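Local coordinates for protein putative pectin lyase (Geobacillus virus E2, PDB 7CHU) that forms the trimeric tailspike of a deep-sea thermophilic bacteriophage and probably recognises or degrades host surface polysaccharide, at residues Gln167-Val172 and Lys192-Gly197; Glu216-Asn221 and Ser247-Arg252; Ile242-Ser247 and Arg277-Asn282. One frame throughout, in Å; residues are numbered along the deposited sequence.

Contact 1 of 3, residues Gln167-Val172 and Lys192-Gly197; sequences QRLCFV and KKISLG
Arg168 reaches across to Ser195 and Ile194 with two N-H groups of one guanidinium. Its NE donates to Ser195 OG at 2.9 Å, with the hydroxyl tilted somewhat out of the guanidinium plane, and NH2 donates to Ile194 O at 3.1 Å, approaching that carbonyl from above its plane. The chain bends at chi3 (67°), which folds the guanidinium back over the peptide carbonyl carbon of Lys193. Beside it, Cys170 SG rests 3.9 Å from Ser195 CB. Leu169 and Ile194 point to the other side of the strands, where Val172 CG2 crosses the Ile194 side chain at about a right angle, 3.7 Å from Ile194 CG2. Further along, Leu196 CB sits over one face of the Phe171 ring, 4.0 Å from its centroid, a CH-pi contact in which the two side chains run alongside each other.

These are successive rungs of a right-handed parallel beta-helix: Leu169 pairs with Ile194 and Cys170 with Ser195 in parallel register. Three backbone bonds fix that register, Leu169 N to Lys193 O, Ser195 N to Leu169 O (2.7 Å) and Phe171 N to Ser195 O. Phe171 and Leu196, both with positive phi, turn the corner at equivalent places, so their side chains adjoin from coil to coil.

In the next shell, Phe160 packs against Leu169, Val172 and Ile194. Glu216 forms salt bridges with both Arg168 NH1 and Lys193 NZ, probably easing the proximity of these two cations, while Trp218 makes a cation-pi contact with Arg168. Phe171 and Leu196 also pack on Ser143 and Tyr226 of the second subunit.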
loop_
_atom_site.group_PDB
_atom_site.type_symbol
_atom_site.label_atom_id
_atom_site.label_comp_id
_atom_site.label_asym_id
_atom_site.label_seq_id
_atom_site.Cartn_x
_atom_site.Cartn_y
_atom_site.Cartn_z
ATOM N N GLN A 167 0.482 -32.098 -9.512
ATOM C CA GLN A 167 1.100 -31.413 -8.395
ATOM C C GLN A 167 1.245 -29.933 -8.729
ATOM O O GLN A 167 0.928 -29.475 -9.836
ATOM C CB GLN A 167 2.489 -31.993 -8.075
ATOM C CG GLN A 167 2.615 -33.485 -7.956
ATOM C CD GLN A 167 3.826 -33.836 -7.117
ATOM O OE1 GLN A 167 4.007 -33.281 -6.026
ATOM N NE2 GLN A 167 4.680 -34.718 -7.628
ATOM N N ARG A 168 1.792 -29.189 -7.781
ATOM C CA ARG A 168 2.052 -27.778 -7.995
ATOM C C ARG A 168 3.532 -27.466 -7.828
ATOM O O ARG A 168 4.293 -28.214 -7.207
ATOM C CB ARG A 168 1.208 -26.948 -7.045
ATOM C CG ARG A 168 -0.270 -27.261 -7.219
ATOM C CD ARG A 168 -1.123 -26.290 -6.481
ATOM N NE ARG A 168 -1.033 -24.950 -7.049
ATOM C CZ ARG A 168 -1.742 -24.543 -8.094
ATOM N NH1 ARG A 168 -2.595 -25.377 -8.691
ATOM N NH2 ARG A 168 -1.610 -23.293 -8.531
ATOM N N LEU A 169 3.926 -26.351 -8.421
ATOM C CA LEU A 169 5.233 -25.764 -8.208
ATOM C C LEU A 169 5.101 -24.702 -7.127
ATOM O O LEU A 169 4.266 -23.804 -7.260
ATOM C CB LEU A 169 5.726 -25.136 -9.511
ATOM C CG LEU A 169 7.222 -25.041 -9.674
ATOM C CD1 LEU A 169 7.769 -26.451 -9.705
ATOM C CD2 LEU A 169 7.508 -24.327 -10.973
ATOM N N CYS A 170 5.928 -24.782 -6.078
ATOM C CA CYS A 170 5.814 -23.856 -4.953
ATOM C C CYS A 170 7.085 -23.049 -4.711
ATOM O O CYS A 170 8.207 -23.529 -4.923
ATOM C CB CYS A 170 5.446 -24.595 -3.662
ATOM S SG CYS A 170 3.889 -25.463 -3.764
ATOM N N PHE A 171 6.883 -21.808 -4.256
ATOM C CA PHE A 171 7.966 -20.943 -3.771
ATOM C C PHE A 171 9.023 -20.684 -4.842
ATOM O O PHE A 171 10.222 -20.699 -4.554
ATOM C CB PHE A 171 8.622 -21.532 -2.523
ATOM C CG PHE A 171 7.657 -21.823 -1.401
ATOM C CD1 PHE A 171 7.158 -20.783 -0.602
ATOM C CD2 PHE A 171 7.261 -23.128 -1.138
ATOM C CE1 PHE A 171 6.278 -21.061 0.432
ATOM C CE2 PHE A 171 6.390 -23.422 -0.097
ATOM C CZ PHE A 171 5.894 -22.391 0.686
ATOM N N VAL A 172 8.599 -20.466 -6.085
ATOM C CA VAL A 172 9.517 -20.074 -7.154
ATOM C C VAL A 172 9.491 -18.558 -7.296
ATOM O O VAL A 172 8.614 -17.877 -6.766
ATOM C CB VAL A 172 9.189 -20.765 -8.499
ATOM C CG1 VAL A 172 9.495 -22.286 -8.445
ATOM C CG2 VAL A 172 7.737 -20.502 -8.896
ATOM N N LYS A 192 2.651 -21.330 -14.463
ATOM C CA LYS A 192 1.499 -22.218 -14.542
ATOM C C LYS A 192 1.512 -23.179 -13.368
ATOM O O LYS A 192 2.540 -23.811 -13.111
ATOM C CB LYS A 192 1.495 -23.019 -15.854
ATOM C CG LYS A 192 0.329 -24.012 -15.965
ATOM C CD LYS A 192 0.215 -24.563 -17.373
ATOM C CE LYS A 192 -0.930 -25.553 -17.478
ATOM N NZ LYS A 192 -1.174 -25.937 -18.912
ATOM N N LYS A 193 0.374 -23.286 -12.681
ATOM C CA LYS A 193 0.183 -24.224 -11.567
ATOM C C LYS A 193 1.223 -23.993 -10.473
ATOM O O LYS A 193 1.836 -24.923 -9.934
ATOM C CB LYS A 193 0.182 -25.672 -12.060
ATOM C CG LYS A 193 -1.129 -26.037 -12.762
ATOM C CD LYS A 193 -1.080 -27.474 -13.298
ATOM C CE LYS A 193 -2.292 -27.801 -14.152
ATOM N NZ LYS A 193 -3.512 -27.847 -13.324
ATOM N N ILE A 194 1.418 -22.720 -10.147
ATOM C CA ILE A 194 2.406 -22.285 -9.173
ATOM C C ILE A 194 1.665 -21.822 -7.931
ATOM O O ILE A 194 0.591 -21.219 -8.031
ATOM C CB ILE A 194 3.276 -21.151 -9.749
ATOM C CG1 ILE A 194 4.212 -21.678 -10.828
ATOM C CG2 ILE A 194 4.034 -20.404 -8.663
ATOM C CD1 ILE A 194 4.994 -20.530 -11.469
ATOM N N SER A 195 2.233 -22.104 -6.765
ATOM C CA SER A 195 1.732 -21.579 -5.498
ATOM C C SER A 195 2.853 -20.839 -4.789
ATOM O O SER A 195 4.025 -21.236 -4.872
ATOM C CB SER A 195 1.212 -22.693 -4.576
ATOM O OG SER A 195 -0.025 -23.195 -5.028
ATOM N N LEU A 196 2.486 -19.770 -4.081
ATOM C CA LEU A 196 3.399 -19.096 -3.149
ATOM C C LEU A 196 4.660 -18.586 -3.847
ATOM O O LEU A 196 5.762 -18.638 -3.296
ATOM C CB LEU A 196 3.739 -20.010 -1.976
ATOM C CG LEU A 196 2.527 -20.238 -1.064
ATOM C CD1 LEU A 196 2.470 -21.631 -0.426
ATOM C CD2 LEU A 196 2.512 -19.167 -0.012
ATOM N N GLY A 197 4.488 -18.063 -5.060
ATOM C CA GLY A 197 5.585 -17.410 -5.745
ATOM C C GLY A 197 5.920 -16.064 -5.123
ATOM O O GLY A 197 5.060 -15.372 -4.561
HETATM O O HOH W 1 -1.798 -29.211 -10.597
#

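Contact 2 of 3, residues Glu216-Asn221 and Ser247-Arg252; sequences EVWDTN and SDNSNR
Trp218 and Val217 meet Asn249, Ser250 and Asn251 through backbone and side-chain hydrogen bonds. Among the backbone bonds, Asn251 N donates to Val217 O, Asp219 N to Asn251 O and Thr220 N to Arg252 O, joining neighbouring coils of the parallel beta-helix through the Trp218-Asn251 pair and round the corner at Asp219.

Side chains extend this ladder. Ser250 OG accepts an almost straight bond (172°) from Val217 N at 3.1 Å and is also bonded to Tyr243 O. The indole NE1 of Trp218 donates to Asn249 O at 2.9 Å; the oxygen lies in the ring plane, but the bond is bent. Asn251 ND2 lies over one indole face, 3.3 Å from Trp218 CD1, the amide and ring planes 30° apart. That amide is held by a bond from Asn251 ND2 to Asn249 OD1 at 2.8 Å, while Asn249 ND2 donates to Arg278 O; with Asn251 chi1 at 70° the amide is brought round to Asn249.

Waters join the charged side chains to their neighbours: one bridges Glu216 OE1 and the backbone N of Asp248, and another joins Asp219 OD1 to Arg252 NE, two opposite charges 4.4 Å apart and too distant for a salt bridge. Instead, Asp219 OD1 is salt-bridged to Lys288 of the second subunit and Arg252 NH2 donates to Gly286 O of the second subunit, while Glu216 binds Lys193 and Arg168.

The carboxylates of Glu216 and Asp248 stand near each other, OE2 and OD2 5.1 Å apart; the Lys193 and Arg168 cations paired with Glu216 probably help to balance the two nearby acids.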
loop_
_atom_site.group_PDB
_atom_site.type_symbol
_atom_site.label_atom_id
_atom_site.label_comp_id
_atom_site.label_asym_id
_atom_site.label_seq_id
_atom_site.Cartn_x
_atom_site.Cartn_y
_atom_site.Cartn_z
ATOM N N GLU A 216 -3.579 -20.504 -13.795
ATOM C CA GLU A 216 -3.838 -21.229 -12.559
ATOM C C GLU A 216 -2.718 -21.034 -11.537
ATOM O O GLU A 216 -2.119 -21.988 -11.038
ATOM C CB GLU A 216 -4.078 -22.718 -12.841
ATOM C CG GLU A 216 -4.876 -23.385 -11.719
ATOM C CD GLU A 216 -4.813 -24.907 -11.774
ATOM O OE1 GLU A 216 -4.922 -25.472 -12.904
ATOM O OE2 GLU A 216 -4.654 -25.534 -10.693
ATOM N N VAL A 217 -2.455 -19.773 -11.198
ATOM C CA VAL A 217 -1.406 -19.429 -10.240
ATOM C C VAL A 217 -2.063 -18.887 -8.979
ATOM O O VAL A 217 -2.967 -18.044 -9.056
ATOM C CB VAL A 217 -0.400 -18.426 -10.826
ATOM C CG1 VAL A 217 0.537 -17.916 -9.729
ATOM C CG2 VAL A 217 0.394 -19.100 -11.941
ATOM N N TRP A 218 -1.611 -19.380 -7.825
ATOM C CA TRP A 218 -2.188 -19.068 -6.525
ATOM C C TRP A 218 -1.182 -18.367 -5.618
ATOM O O TRP A 218 0.006 -18.719 -5.598
ATOM C CB TRP A 218 -2.650 -20.324 -5.804
ATOM C CG TRP A 218 -3.587 -21.192 -6.552
ATOM C CD1 TRP A 218 -4.274 -20.886 -7.698
ATOM C CD2 TRP A 218 -3.992 -22.513 -6.180
ATOM N NE1 TRP A 218 -5.071 -21.939 -8.057
ATOM C CE2 TRP A 218 -4.901 -22.959 -7.154
ATOM C CE3 TRP A 218 -3.655 -23.368 -5.124
ATOM C CZ2 TRP A 218 -5.489 -24.228 -7.107
ATOM C CZ3 TRP A 218 -4.229 -24.649 -5.086
ATOM C CH2 TRP A 218 -5.134 -25.058 -6.065
ATOM N N ASP A 219 -1.668 -17.404 -4.841
ATOM C CA ASP A 219 -0.960 -16.897 -3.651
ATOM C C ASP A 219 0.451 -16.418 -3.982
ATOM O O ASP A 219 1.436 -16.799 -3.345
ATOM C CB ASP A 219 -0.919 -17.959 -2.551
ATOM C CG ASP A 219 -2.312 -18.401 -2.083
ATOM O OD1 ASP A 219 -3.070 -17.568 -1.548
ATOM O OD2 ASP A 219 -2.653 -19.599 -2.192
ATOM N N THR A 220 0.555 -15.566 -4.993
ATOM C CA THR A 220 1.852 -15.132 -5.491
ATOM C C THR A 220 1.979 -13.613 -5.427
ATOM O O THR A 220 1.100 -12.888 -5.909
ATOM C CB THR A 220 2.024 -15.693 -6.913
ATOM O OG1 THR A 220 2.124 -17.113 -6.779
ATOM C CG2 THR A 220 3.263 -15.163 -7.601
ATOM N N ASN A 221 3.062 -13.137 -4.808
ATOM C CA ASN A 221 3.345 -11.712 -4.659
ATOM C C ASN A 221 4.318 -11.256 -5.737
ATOM O O ASN A 221 5.360 -11.888 -5.956
ATOM C CB ASN A 221 3.954 -11.389 -3.295
ATOM C CG ASN A 221 3.009 -11.639 -2.155
ATOM O OD1 ASN A 221 1.803 -11.769 -2.348
ATOM N ND2 ASN A 221 3.554 -11.708 -0.950
ATOM N N SER A 247 -9.141 -26.250 -14.956
ATOM C CA SER A 247 -9.391 -26.955 -13.703
ATOM C C SER A 247 -9.811 -26.041 -12.567
ATOM O O SER A 247 -10.743 -26.359 -11.820
ATOM C CB SER A 247 -8.124 -27.723 -13.255
ATOM O OG SER A 247 -7.868 -28.802 -14.126
ATOM N N ASP A 248 -9.075 -24.953 -12.356
ATOM C CA ASP A 248 -9.319 -24.117 -11.197
ATOM C C ASP A 248 -9.237 -22.660 -11.636
ATOM O O ASP A 248 -9.785 -22.314 -12.688
ATOM C CB ASP A 248 -8.338 -24.456 -10.065
ATOM C CG ASP A 248 -8.803 -23.912 -8.728
ATOM O OD1 ASP A 248 -9.687 -24.525 -8.084
ATOM O OD2 ASP A 248 -8.328 -22.816 -8.361
ATOM N N ASN A 249 -8.536 -21.805 -10.897
ATOM C CA ASN A 249 -8.457 -20.411 -11.316
ATOM C C ASN A 249 -7.105 -19.839 -10.935
ATOM O O ASN A 249 -6.292 -20.499 -10.291
ATOM C CB ASN A 249 -9.604 -19.594 -10.709
ATOM C CG ASN A 249 -9.413 -19.298 -9.218
ATOM O OD1 ASN A 249 -8.480 -19.783 -8.585
ATOM N ND2 ASN A 249 -10.315 -18.487 -8.652
ATOM N N SER A 250 -6.872 -18.587 -11.322
ATOM C CA SER A 250 -5.792 -17.810 -10.730
ATOM C C SER A 250 -6.396 -16.952 -9.626
ATOM O O SER A 250 -7.445 -16.339 -9.818
ATOM C CB SER A 250 -5.107 -16.928 -11.777
ATOM O OG SER A 250 -4.272 -17.702 -12.642
ATOM N N ASN A 251 -5.747 -16.920 -8.467
ATOM C CA ASN A 251 -6.282 -16.156 -7.352
ATOM C C ASN A 251 -5.137 -15.722 -6.440
ATOM O O ASN A 251 -4.063 -16.337 -6.422
ATOM C CB ASN A 251 -7.344 -16.965 -6.582
ATOM C CG ASN A 251 -6.749 -18.115 -5.821
ATOM O OD1 ASN A 251 -6.171 -17.911 -4.760
ATOM N ND2 ASN A 251 -6.852 -19.337 -6.375
ATOM N N ARG A 252 -5.373 -14.637 -5.705
ATOM C CA ARG A 252 -4.385 -14.081 -4.777
ATOM C C ARG A 252 -3.057 -13.772 -5.470
ATOM O O ARG A 252 -1.976 -13.986 -4.911
ATOM C CB ARG A 252 -4.191 -15.012 -3.581
ATOM C CG ARG A 252 -5.349 -14.956 -2.590
ATOM C CD ARG A 252 -5.408 -13.575 -1.902
ATOM N NE ARG A 252 -4.222 -13.344 -1.090
ATOM C CZ ARG A 252 -3.951 -12.209 -0.445
ATOM N NH1 ARG A 252 -4.802 -11.196 -0.502
ATOM N NH2 ARG A 252 -2.832 -12.099 0.283
HETATM O O HOH W 2 -7.068 -24.421 -14.221
HETATM O O HOH W 3 -2.158 -15.083 -0.643
HETATM O O HOH W 4 -5.316 -19.871 -3.113
HETATM O O HOH W 5 -0.541 -13.532 -2.538
HETATM O O HOH W 6 0.142 -13.309 0.175
#

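Contact 3 of 3, residues Ile242-Ser247 and Arg277-Asn282; sequences IYNGTS and RRNGNN
Where strand 240-243 of the parallel beta-helix ends, the chain leaves the coil in a loop, and the equivalent loop of the following coil, 277-282, runs beside it. The contact is made by asparagine and arginine side chains bound to backbone carbonyls, with no strand pairing between the two segments.

Asn244 supplies the central bond. Its ND2 donates to Arg277 O at 2.8 Å along a practically straight N-H line (179°). The acceptor lies in the plane of the Asn244 amide, whereas the donor stands above the plane of the Arg277 carbonyl. With chi1 at 55° the Asn244 amide is swung toward the 277-282 loop. The other end of that amide is also engaged: Asn244 OD1 accepts from Gly274 N, so both ends of the buried group are bonded and its rotation is fixed.

Asn279 comes from the opposite segment. Its OD1 rests against Asn244, 3.3 Å from Asn244 CB, and accepts a hydrogen bond from Ser250 N, which ties the 277-282 loop to the residue just before strand 251-256. Asn279 ND2 lies 3.3 Å from Ile242 O. Ile242 lies in the interior of the coil, where Phe270 packs against both Ile242 and Asn279.

The Arg278 guanidinium is taken up by salt bridges with Asp310 and Asp312. At the outer edge Arg277 is extended from CG to NE and reaches Ser247. There Arg277 NH1 donates to Ser247 O at 3.1 Å, a bent bond of 135° with the oxygen tilted out of the guanidinium plane.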
loop_
_atom_site.group_PDB
_atom_site.type_symbol
_atom_site.label_atom_id
_atom_site.label_comp_id
_atom_site.label_asym_id
_atom_site.label_seq_id
_atom_site.Cartn_x
_atom_site.Cartn_y
_atom_site.Cartn_z
ATOM N N ILE A 242 -3.728 -13.297 -17.559
ATOM C CA ILE A 242 -4.041 -14.133 -16.405
ATOM C C ILE A 242 -5.227 -15.015 -16.784
ATOM O O ILE A 242 -6.339 -14.514 -16.983
ATOM C CB ILE A 242 -4.353 -13.288 -15.157
ATOM C CG1 ILE A 242 -3.129 -12.417 -14.803
ATOM C CG2 ILE A 242 -4.757 -14.217 -14.012
ATOM C CD1 ILE A 242 -3.406 -11.173 -13.884
ATOM N N TYR A 243 -4.991 -16.329 -16.880
ATOM C CA TYR A 243 -5.975 -17.305 -17.340
ATOM C C TYR A 243 -6.365 -18.238 -16.191
ATOM O O TYR A 243 -5.524 -18.609 -15.372
ATOM C CB TYR A 243 -5.370 -18.110 -18.509
ATOM C CG TYR A 243 -6.270 -19.103 -19.210
ATOM C CD1 TYR A 243 -7.618 -18.823 -19.449
ATOM C CD2 TYR A 243 -5.757 -20.302 -19.680
ATOM C CE1 TYR A 243 -8.441 -19.742 -20.109
ATOM C CE2 TYR A 243 -6.559 -21.226 -20.342
ATOM C CZ TYR A 243 -7.901 -20.942 -20.557
ATOM O OH TYR A 243 -8.700 -21.845 -21.227
ATOM N N ASN A 244 -7.635 -18.610 -16.104
ATOM C CA ASN A 244 -7.970 -19.546 -15.036
ATOM C C ASN A 244 -7.552 -20.980 -15.389
ATOM O O ASN A 244 -7.204 -21.754 -14.487
ATOM C CB ASN A 244 -9.469 -19.463 -14.661
ATOM C CG ASN A 244 -10.434 -19.656 -15.852
ATOM O OD1 ASN A 244 -10.080 -19.555 -17.027
ATOM N ND2 ASN A 244 -11.694 -19.872 -15.515
ATOM N N GLY A 245 -7.484 -21.313 -16.670
ATOM C CA GLY A 245 -7.273 -22.691 -17.094
ATOM C C GLY A 245 -8.540 -23.521 -17.005
ATOM O O GLY A 245 -9.636 -23.015 -16.735
ATOM N N THR A 246 -8.387 -24.834 -17.212
ATOM C CA THR A 246 -9.554 -25.696 -17.319
ATOM C C THR A 246 -9.934 -26.388 -16.017
ATOM O O THR A 246 -10.967 -27.071 -15.985
ATOM C CB THR A 246 -9.329 -26.765 -18.397
ATOM O OG1 THR A 246 -8.169 -27.514 -18.054
ATOM C CG2 THR A 246 -9.132 -26.116 -19.749
ATOM N N SER A 247 -9.141 -26.250 -14.956
ATOM C CA SER A 247 -9.391 -26.955 -13.703
ATOM C C SER A 247 -9.811 -26.041 -12.567
ATOM O O SER A 247 -10.743 -26.359 -11.820
ATOM C CB SER A 247 -8.124 -27.723 -13.255
ATOM O OG SER A 247 -7.868 -28.802 -14.126
ATOM N N ARG A 277 -14.749 -21.904 -12.752
ATOM C CA ARG A 277 -14.127 -21.220 -11.627
ATOM C C ARG A 277 -13.407 -19.979 -12.132
ATOM O O ARG A 277 -12.383 -20.082 -12.820
ATOM C CB ARG A 277 -13.179 -22.164 -10.914
ATOM C CG ARG A 277 -13.915 -23.220 -10.149
ATOM C CD ARG A 277 -12.981 -24.315 -9.675
ATOM N NE ARG A 277 -13.752 -25.318 -8.957
ATOM C CZ ARG A 277 -13.369 -26.572 -8.738
ATOM N NH1 ARG A 277 -12.196 -27.011 -9.197
ATOM N NH2 ARG A 277 -14.177 -27.387 -8.070
ATOM N N ARG A 278 -13.955 -18.814 -11.809
ATOM C CA ARG A 278 -13.444 -17.569 -12.355
ATOM C C ARG A 278 -12.248 -17.072 -11.546
ATOM O O ARG A 278 -12.110 -17.374 -10.359
ATOM C CB ARG A 278 -14.554 -16.513 -12.383
ATOM C CG ARG A 278 -15.764 -16.943 -13.252
ATOM C CD ARG A 278 -16.994 -16.060 -12.999
ATOM N NE ARG A 278 -16.624 -14.645 -12.892
ATOM C CZ ARG A 278 -16.262 -13.865 -13.916
ATOM N NH1 ARG A 278 -16.239 -14.344 -15.152
ATOM N NH2 ARG A 278 -15.913 -12.594 -13.700
ATOM N N ASN A 279 -11.359 -16.347 -12.228
ATOM C CA ASN A 279 -10.263 -15.666 -11.561
ATOM C C ASN A 279 -10.818 -14.793 -10.447
ATOM O O ASN A 279 -11.872 -14.152 -10.591
ATOM C CB ASN A 279 -9.462 -14.829 -12.569
ATOM C CG ASN A 279 -8.755 -15.708 -13.618
ATOM O OD1 ASN A 279 -8.218 -16.772 -13.297
ATOM N ND2 ASN A 279 -8.743 -15.256 -14.858
ATOM N N GLY A 280 -10.128 -14.785 -9.315
ATOM C CA GLY A 280 -10.665 -14.064 -8.172
ATOM C C GLY A 280 -9.603 -13.596 -7.203
ATOM O O GLY A 280 -8.516 -14.170 -7.110
ATOM N N ASN A 281 -9.943 -12.538 -6.467
ATOM C CA ASN A 281 -9.155 -12.118 -5.310
ATOM C C ASN A 281 -7.717 -11.768 -5.682
ATOM O O ASN A 281 -6.783 -11.991 -4.918
ATOM C CB ASN A 281 -9.201 -13.178 -4.214
ATOM C CG ASN A 281 -10.163 -12.803 -3.121
ATOM O OD1 ASN A 281 -9.924 -11.838 -2.368
ATOM N ND2 ASN A 281 -11.275 -13.534 -3.032
ATOM N N ASN A 282 -7.544 -11.164 -6.843
ATOM C CA ASN A 282 -6.252 -10.642 -7.246
ATOM C C ASN A 282 -6.204 -9.143 -7.000
ATOM O O ASN A 282 -7.241 -8.488 -6.962
ATOM C CB ASN A 282 -6.025 -10.984 -8.699
ATOM C CG ASN A 282 -6.167 -12.473 -8.927
ATOM O OD1 ASN A 282 -5.357 -13.243 -8.403
ATOM N ND2 ASN A 282 -7.225 -12.892 -9.646
#

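Overall arrangement
From the N terminus, contact 1 closes first: 192-197 returns beside 167-172 after one turn of the beta-helix. Contact 2 opens beyond it, in series, when 247-252 comes back along 216-221. Contact 3 starts before contact 2 has closed, so their segments alternate along the chain; they share Ser247, and 277-282 lies against 247-252 as well as 242-247. Glu216 and Trp218 join contact 2 to contact 1, whose centre is about 9 Å away, whereas contacts 1 and 3 do not touch. Together the three link successive coils on one side of the beta-helix, and each reaches the second subunit of the trimer, contact 3 through Asn281 alone.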